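Local coordinates for protein Cyclo(L-leucyl-L-leucyl) synthase (Staphylococcus haemolyticus, PDB 6EZ3) that catalyses the ATP-independent formation of cyclodipeptides, chiefly cyclo(L-leucyl-L-leucyl), using leucyl-tRNA as the activated amino acid donor, at residues S28-K33 and Q148-N153; Y38-I43 and I88-D93; L65-G70 and L165-Q170. All coordinates share one frame; numbering follows the deposited sequence.

Contact 1 (S28-K33 and Q148-N153); sequences SPFTSK and QSKGKN. With SO4 (sulfate ion), chain H.
The F30 ring meets K150 with its edge: K150 CG lies close to the ring plane, and one face of the ring is taken by P29, whose CB stands 3.7 Å above it toward the rim. The case illustrates how a Rossmann-like fold, here the HUP-type fold of cyclodipeptide synthases, packs the loop after a parallel strand. Residues 28-33 follow strand 22-26 and begin with S28, the nucleophile by similarity, whose hydroxyl is hydrogen-bonded to Y195. Residues 148-153 are the end of helix 133-149 and the turn beyond it, where G151 centres an inverse gamma turn.

Two lysines from this turn embrace the loop, but by their methylenes more than by their charges. K150 bends at its second torsion (chi2 120°), which carries the chain across the backbone carbonyl of P29; both CG and CE approach P29 O, CE at 3.3 Å. The same CE also rests against the proline ring, 4.0 Å from P29 CD. K152 works further along, laying its CD 3.2 Å from F30 O, and a bend at its last torsion (chi4 -64°) brings NZ to 3.5 Å from S32 CB. Between the lysines, the methyl T31 CG2 lies 4.0 Å from S149 O. Around this packing, Y171 of the probable substrate site touches both P29 and K150. At the helix end, S149 OG donates a hydrogen bond of 2.8 Å to O4 of a sulfate ion, probably from the crystallisation liquor.

Contact 2 (Y38-I43 and I88-D93); sequences YIRKII and IRFCED
Helix segments 38-43 and 88-93 run in broadly the same direction, with I39 and C91 bringing their CA atoms within 7.3 Å of each other. The segment axes approach to 9.8 Å and cross at -38°, a separation that leaves room for one layer of side chains. They exemplify how successive crossovers of a Rossmann-like fold pack together: helix 36-49 connects the adjacent parallel strands 22-26 and 52-57, and helix 73-97 belongs to the next connection, from 52-57 to 106-108.

On the inner side the layer is apolar. I39 sends CG2, the branch anti to its backbone N, to C91 SG at 3.9 Å. One turn later I43 extends CD1 over the C91 backbone, 4.0 Å from C91 O, and also packs on F53 and I55 of the sheet.

Toward the outside, the extended R40 crosses F90 at about a right angle. Its NH1 comes 3.2 Å from F90 CD1, but the guanidinium and ring planes stand 74° apart and the approach is oblique, so the two groups do not stack. The carbonyl F90 O lies over one face of the guanidinium, and D93 offers its CB to the edge, 3.8 Å from NH2. R89, which may take part in binding aminoacyl-tRNA, leads its side chain away from this interface.

D93 OD2 stays 5.0 Å from R40 NH1, whereas E94, just beyond the segment, forms a salt bridge with R40 NH2. The charge of R40 is therefore probably met chiefly by E94, with a long, weak ion pair to E36 and perhaps longer-range attraction from D93.

Contact 3 (L65-G70 and L165-Q170); sequences LLECLG and LEYAAQ
A hydrogen bond between E67 and Y167 is the polar element here: Y167 OH donates to E67 OE2 over 2.6 Å. The phenol reaches the carboxylate from above, 35° out of its plane, and the carboxylate and ring planes are turned 56° against each other. Y167 gets there because its ring leaves anti to the backbone N (chi1 -166°), while E67 extends beyond CG to meet it. The other oxygen, E67 OE1, has a weak hydrogen bond to S73, at the start of helix 73-97.

A sulfur-aromatic contact comes next. C68 SG sits in the plane of the Y167 ring, 5.1 Å from its centroid, and touches the edge at CD1 from 3.7 Å. Further along that edge the aliphatic E67 CB approaches CE1, so the consecutive residues E67 and C68 line one edge of the phenol. Helix 63-68 is a short part of the connection between parallel strands 52-57 and 106-108 of the Rossmann-like fold; helix 162-175 carries Y171, which probably binds substrate, and E175, which may have a critical role in catalysis.

Apolar packing fills the deeper side. The CB of L65 points away from helix 162-175, yet its CD1 turns back to lie 3.9 Å from A168 CB. The same methyl group comes 3.5 Å from A168 O, and C68 SG approaches the alanine methyl at 4.2 Å. L65 also touches Y171 and, on helix 133-149, A146.

How the contacts relate
All three contacts are partly buried, but contact 3 has no exposed residue among those that touch, half of those in contact 2 are buried, and contact 1 reaches furthest toward solvent, with two exposed. Contacts 1 and 3 adjoin: F30 packs on L66 and K150 on L65, and Y171 is touched from both. Contact 2 meets contact 1 where K33 touches Y38. Helix 73-97 supplies one side of contact 2, touches L66 and E67 of contact 3, and backs the loop of contact 1. Lysine methylenes pack against loop carbonyls in contact 1, contact 2 passes from isoleucine and cysteine packing to an arginine beside a phenylalanine, and contact 3 alone has a hydrogen bond between its segments.

Contact 1 (S28-K33 and Q148-N153)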
# COMPACT_ATOMS: atom_id res chain seq x y z
N SER A 28 2.95 2.76 6.13
CA SER A 28 2.72 4.11 5.62
C SER A 28 3.69 5.16 6.13
O SER A 28 4.04 5.16 7.32
CB SER A 28 1.28 4.53 5.89
OG SER A 28 0.38 3.98 4.94
N PRO A 29 4.10 6.13 5.28
CA PRO A 29 5.05 7.15 5.75
C PRO A 29 4.38 8.30 6.49
O PRO A 29 3.23 8.65 6.20
CB PRO A 29 5.71 7.63 4.45
CG PRO A 29 4.63 7.50 3.43
CD PRO A 29 3.77 6.33 3.84
N PHE A 30 5.12 8.89 7.43
CA PHE A 30 4.75 10.07 8.20
C PHE A 30 3.46 9.91 9.02
O PHE A 30 2.95 10.90 9.54
CB PHE A 30 4.69 11.32 7.29
CG PHE A 30 5.78 11.41 6.23
CD1 PHE A 30 5.46 11.31 4.87
CD2 PHE A 30 7.12 11.57 6.58
CE1 PHE A 30 6.46 11.38 3.89
CE2 PHE A 30 8.12 11.64 5.60
CZ PHE A 30 7.78 11.54 4.26
N THR A 31 2.96 8.67 9.17
CA THR A 31 1.74 8.41 9.94
C THR A 31 2.07 8.02 11.37
O THR A 31 3.08 7.36 11.64
CB THR A 31 0.81 7.40 9.27
OG1 THR A 31 1.45 6.13 9.22
CG2 THR A 31 0.34 7.85 7.87
N SER A 32 1.21 8.45 12.28
CA SER A 32 1.30 8.21 13.71
C SER A 32 1.24 6.71 14.06
O SER A 32 2.00 6.27 14.93
CB SER A 32 0.20 8.98 14.45
OG SER A 32 -0.89 9.33 13.61
N LYS A 33 0.36 5.94 13.36
CA LYS A 33 0.17 4.51 13.61
C LYS A 33 1.42 3.68 13.34
O LYS A 33 1.81 2.90 14.19
CB LYS A 33 -1.05 3.95 12.85
CG LYS A 33 -1.40 2.51 13.27
CD LYS A 33 -2.87 2.24 13.15
CE LYS A 33 -3.29 1.00 13.88
NZ LYS A 33 -3.62 1.28 15.31
N GLN A 148 -4.48 14.38 4.41
CA GLN A 148 -4.99 14.57 5.77
C GLN A 148 -4.20 13.69 6.74
O GLN A 148 -3.65 14.23 7.71
CB GLN A 148 -6.51 14.25 5.83
CG GLN A 148 -7.11 14.16 7.25
CD GLN A 148 -7.51 12.75 7.67
OE1 GLN A 148 -7.21 11.74 7.01
NE2 GLN A 148 -8.20 12.66 8.81
N SER A 149 -4.13 12.37 6.47
CA SER A 149 -3.46 11.35 7.30
C SER A 149 -1.98 11.66 7.61
O SER A 149 -1.49 11.26 8.68
CB SER A 149 -3.59 9.98 6.66
OG SER A 149 -3.49 8.97 7.66
N LYS A 150 -1.30 12.39 6.70
CA LYS A 150 0.10 12.82 6.84
C LYS A 150 0.23 14.26 7.41
O LYS A 150 1.34 14.81 7.45
CB LYS A 150 0.85 12.64 5.50
CG LYS A 150 1.30 11.19 5.24
CD LYS A 150 0.72 10.58 3.97
CE LYS A 150 0.95 9.10 3.86
NZ LYS A 150 -0.07 8.42 3.01
N GLY A 151 -0.90 14.82 7.88
CA GLY A 151 -1.00 16.14 8.51
C GLY A 151 -0.48 16.14 9.94
O GLY A 151 -1.25 15.95 10.90
N LYS A 152 0.84 16.34 10.08
CA LYS A 152 1.63 16.38 11.32
C LYS A 152 2.35 17.74 11.48
O LYS A 152 2.36 18.31 12.58
CB LYS A 152 2.68 15.24 11.32
CG LYS A 152 2.12 13.82 11.41
CD LYS A 152 3.13 12.90 12.07
CE LYS A 152 2.48 11.73 12.76
NZ LYS A 152 1.61 12.15 13.90
N ASN A 153 2.96 18.25 10.37
CA ASN A 153 3.68 19.53 10.30
C ASN A 153 2.80 20.67 9.72
O ASN A 153 1.73 20.43 9.16
CB ASN A 153 4.98 19.37 9.48
CG ASN A 153 6.00 20.48 9.64
OD1 ASN A 153 6.66 20.62 10.67
ND2 ASN A 153 6.20 21.25 8.58
S SO4 H . -5.69 7.24 9.99
O1 SO4 H . -6.94 6.47 9.86
O2 SO4 H . -5.98 8.68 9.89
O3 SO4 H . -5.08 6.96 11.29
O4 SO4 H . -4.78 6.86 8.90

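Contact 2 (Y38-I43 and I88-D93)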
# COMPACT_ATOMS: atom_id res chain seq x y z
N TYR A 38 4.29 -0.53 16.66
CA TYR A 38 3.31 -1.12 15.75
C TYR A 38 3.94 -1.96 14.64
O TYR A 38 3.58 -3.13 14.45
CB TYR A 38 2.43 -0.01 15.14
CG TYR A 38 1.24 -0.56 14.40
CD1 TYR A 38 0.18 -1.14 15.08
CD2 TYR A 38 1.20 -0.54 13.01
CE1 TYR A 38 -0.89 -1.72 14.40
CE2 TYR A 38 0.13 -1.11 12.32
CZ TYR A 38 -0.92 -1.68 13.02
OH TYR A 38 -2.00 -2.20 12.37
N ILE A 39 4.88 -1.35 13.89
CA ILE A 39 5.57 -2.01 12.79
C ILE A 39 6.07 -3.40 13.20
O ILE A 39 5.91 -4.35 12.43
CB ILE A 39 6.66 -1.10 12.23
CG1 ILE A 39 6.02 0.17 11.66
CG2 ILE A 39 7.49 -1.84 11.16
CD1 ILE A 39 6.91 1.26 11.54
N ARG A 40 6.61 -3.51 14.43
CA ARG A 40 7.11 -4.74 15.01
C ARG A 40 5.97 -5.74 15.23
O ARG A 40 6.06 -6.89 14.79
CB ARG A 40 7.87 -4.44 16.30
CG ARG A 40 9.06 -3.53 15.99
CD ARG A 40 10.15 -3.48 17.02
NE ARG A 40 11.14 -2.47 16.64
CZ ARG A 40 12.33 -2.73 16.11
NH1 ARG A 40 13.16 -1.73 15.81
NH2 ARG A 40 12.72 -3.99 15.91
N LYS A 41 4.87 -5.26 15.85
CA LYS A 41 3.65 -6.01 16.13
C LYS A 41 3.17 -6.71 14.86
O LYS A 41 2.99 -7.92 14.89
CB LYS A 41 2.52 -5.05 16.62
CG LYS A 41 2.19 -5.17 18.10
CD LYS A 41 0.72 -4.88 18.40
CE LYS A 41 0.45 -4.71 19.87
NZ LYS A 41 0.95 -3.41 20.40
N ILE A 42 2.97 -5.95 13.77
CA ILE A 42 2.46 -6.48 12.50
C ILE A 42 3.40 -7.50 11.88
O ILE A 42 2.93 -8.44 11.26
CB ILE A 42 2.03 -5.37 11.48
CG1 ILE A 42 3.14 -4.35 11.22
CG2 ILE A 42 0.72 -4.69 11.93
CD1 ILE A 42 2.88 -3.35 10.20
N ILE A 43 4.73 -7.33 12.05
CA ILE A 43 5.71 -8.27 11.52
C ILE A 43 5.62 -9.57 12.32
O ILE A 43 5.48 -10.65 11.73
CB ILE A 43 7.14 -7.69 11.45
CG1 ILE A 43 7.17 -6.50 10.47
CG2 ILE A 43 8.14 -8.80 11.06
CD1 ILE A 43 8.60 -6.10 9.89
N ILE A 88 12.96 1.00 6.77
CA ILE A 88 13.78 -0.14 6.34
C ILE A 88 14.59 -0.69 7.51
O ILE A 88 14.53 -1.90 7.76
CB ILE A 88 14.66 0.19 5.11
CG1 ILE A 88 13.77 0.30 3.85
CG2 ILE A 88 15.77 -0.85 4.92
CD1 ILE A 88 14.44 0.89 2.62
N ARG A 89 15.28 0.20 8.26
CA ARG A 89 16.09 -0.21 9.42
C ARG A 89 15.26 -0.92 10.50
O ARG A 89 15.70 -1.97 10.95
CB ARG A 89 16.91 0.96 9.97
CG ARG A 89 18.05 1.37 9.05
CD ARG A 89 18.95 2.44 9.65
NE ARG A 89 19.58 3.28 8.62
CZ ARG A 89 20.77 3.03 8.07
NH1 ARG A 89 21.48 1.97 8.45
NH2 ARG A 89 21.25 3.84 7.13
N PHE A 90 14.04 -0.42 10.83
CA PHE A 90 13.16 -1.08 11.81
C PHE A 90 12.70 -2.44 11.31
O PHE A 90 12.73 -3.42 12.07
CB PHE A 90 11.92 -0.24 12.15
CG PHE A 90 12.16 0.98 13.01
CD1 PHE A 90 13.03 0.93 14.09
CD2 PHE A 90 11.47 2.17 12.76
CE1 PHE A 90 13.26 2.08 14.89
CE2 PHE A 90 11.67 3.30 13.57
CZ PHE A 90 12.56 3.25 14.64
N CYS A 91 12.27 -2.50 10.03
CA CYS A 91 11.79 -3.71 9.37
C CYS A 91 12.84 -4.80 9.31
O CYS A 91 12.58 -5.93 9.72
CB CYS A 91 11.22 -3.39 8.00
SG CYS A 91 9.70 -2.43 8.06
N GLU A 92 14.04 -4.44 8.86
CA GLU A 92 15.15 -5.38 8.79
C GLU A 92 15.49 -5.97 10.15
O GLU A 92 15.75 -7.17 10.23
CB GLU A 92 16.38 -4.73 8.17
CG GLU A 92 16.22 -4.50 6.68
CD GLU A 92 17.48 -4.12 5.93
OE1 GLU A 92 18.56 -3.98 6.55
OE2 GLU A 92 17.37 -3.97 4.69
N ASP A 93 15.40 -5.16 11.22
CA ASP A 93 15.66 -5.59 12.58
C ASP A 93 14.68 -6.64 13.04
O ASP A 93 15.09 -7.64 13.66
CB ASP A 93 15.66 -4.41 13.53
CG ASP A 93 17.05 -4.12 14.06
OD1 ASP A 93 17.64 -5.02 14.72
OD2 ASP A 93 17.56 -3.00 13.82

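Contact 3 (L65-G70 and L165-Q170)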
# COMPACT_ATOMS: atom_id res chain seq x y z
N LEU A 65 2.99 14.21 -2.21
CA LEU A 65 2.15 14.47 -1.04
C LEU A 65 2.76 15.57 -0.16
O LEU A 65 2.02 16.43 0.30
CB LEU A 65 1.92 13.17 -0.24
CG LEU A 65 0.64 12.36 -0.52
CD1 LEU A 65 0.46 11.99 -1.98
CD2 LEU A 65 0.65 11.09 0.25
N LEU A 66 4.09 15.56 0.02
CA LEU A 66 4.80 16.58 0.81
C LEU A 66 4.80 17.93 0.07
O LEU A 66 4.61 18.97 0.70
CB LEU A 66 6.24 16.15 1.13
CG LEU A 66 6.41 14.94 2.02
CD1 LEU A 66 7.83 14.49 2.01
CD2 LEU A 66 5.99 15.24 3.45
N GLU A 67 4.95 17.89 -1.27
CA GLU A 67 4.91 19.07 -2.13
C GLU A 67 3.55 19.80 -2.02
O GLU A 67 3.52 21.03 -2.00
CB GLU A 67 5.22 18.67 -3.58
CG GLU A 67 6.70 18.39 -3.78
CD GLU A 67 7.09 18.14 -5.22
OE1 GLU A 67 7.80 18.98 -5.81
OE2 GLU A 67 6.66 17.11 -5.77
N CYS A 68 2.46 19.03 -1.89
CA CYS A 68 1.10 19.54 -1.72
C CYS A 68 0.92 20.09 -0.31
O CYS A 68 0.02 20.89 -0.08
CB CYS A 68 0.08 18.45 -2.03
SG CYS A 68 0.06 17.92 -3.77
N LEU A 69 1.76 19.65 0.65
CA LEU A 69 1.72 20.14 2.03
C LEU A 69 2.74 21.29 2.18
O LEU A 69 3.16 21.62 3.30
CB LEU A 69 1.97 19.01 3.05
CG LEU A 69 0.93 17.88 3.15
CD1 LEU A 69 1.47 16.76 3.99
CD2 LEU A 69 -0.40 18.35 3.73
N GLY A 70 3.13 21.88 1.06
CA GLY A 70 4.06 23.00 0.97
C GLY A 70 5.50 22.67 1.33
O GLY A 70 6.02 23.18 2.32
N LEU A 165 -4.95 17.81 -5.73
CA LEU A 165 -5.41 16.43 -5.68
C LEU A 165 -5.01 15.63 -6.90
O LEU A 165 -4.76 14.44 -6.73
CB LEU A 165 -6.92 16.35 -5.43
CG LEU A 165 -7.43 16.96 -4.10
CD1 LEU A 165 -8.89 16.64 -3.88
CD2 LEU A 165 -6.64 16.48 -2.89
N GLU A 166 -4.92 16.24 -8.09
CA GLU A 166 -4.48 15.55 -9.32
C GLU A 166 -2.98 15.20 -9.25
O GLU A 166 -2.54 14.19 -9.82
CB GLU A 166 -4.78 16.38 -10.58
CG GLU A 166 -6.20 16.21 -11.11
CD GLU A 166 -6.83 17.36 -11.88
OE1 GLU A 166 -6.65 18.53 -11.47
OE2 GLU A 166 -7.58 17.07 -12.84
N TYR A 167 -2.20 16.04 -8.55
CA TYR A 167 -0.78 15.83 -8.33
C TYR A 167 -0.62 14.70 -7.31
O TYR A 167 0.08 13.73 -7.60
CB TYR A 167 -0.08 17.12 -7.83
CG TYR A 167 1.43 17.08 -7.90
CD1 TYR A 167 2.21 17.38 -6.78
CD2 TYR A 167 2.09 16.77 -9.09
CE1 TYR A 167 3.61 17.37 -6.85
CE2 TYR A 167 3.48 16.73 -9.17
CZ TYR A 167 4.24 17.05 -8.05
OH TYR A 167 5.62 17.03 -8.15
N ALA A 168 -1.32 14.80 -6.15
CA ALA A 168 -1.28 13.81 -5.07
C ALA A 168 -1.79 12.43 -5.52
O ALA A 168 -1.40 11.43 -4.92
CB ALA A 168 -2.08 14.31 -3.88
N ALA A 169 -2.61 12.38 -6.59
CA ALA A 169 -3.17 11.15 -7.15
C ALA A 169 -2.11 10.26 -7.81
O ALA A 169 -2.31 9.05 -7.92
CB ALA A 169 -4.27 11.47 -8.15
N GLN A 170 -0.97 10.85 -8.21
CA GLN A 170 0.16 10.13 -8.84
C GLN A 170 0.66 8.98 -7.94
O GLN A 170 1.04 7.93 -8.45
CB GLN A 170 1.32 11.11 -9.19
CG GLN A 170 0.96 12.31 -10.08
CD GLN A 170 0.60 11.92 -11.50
OE1 GLN A 170 1.48 11.71 -12.35
NE2 GLN A 170 -0.68 11.82 -11.78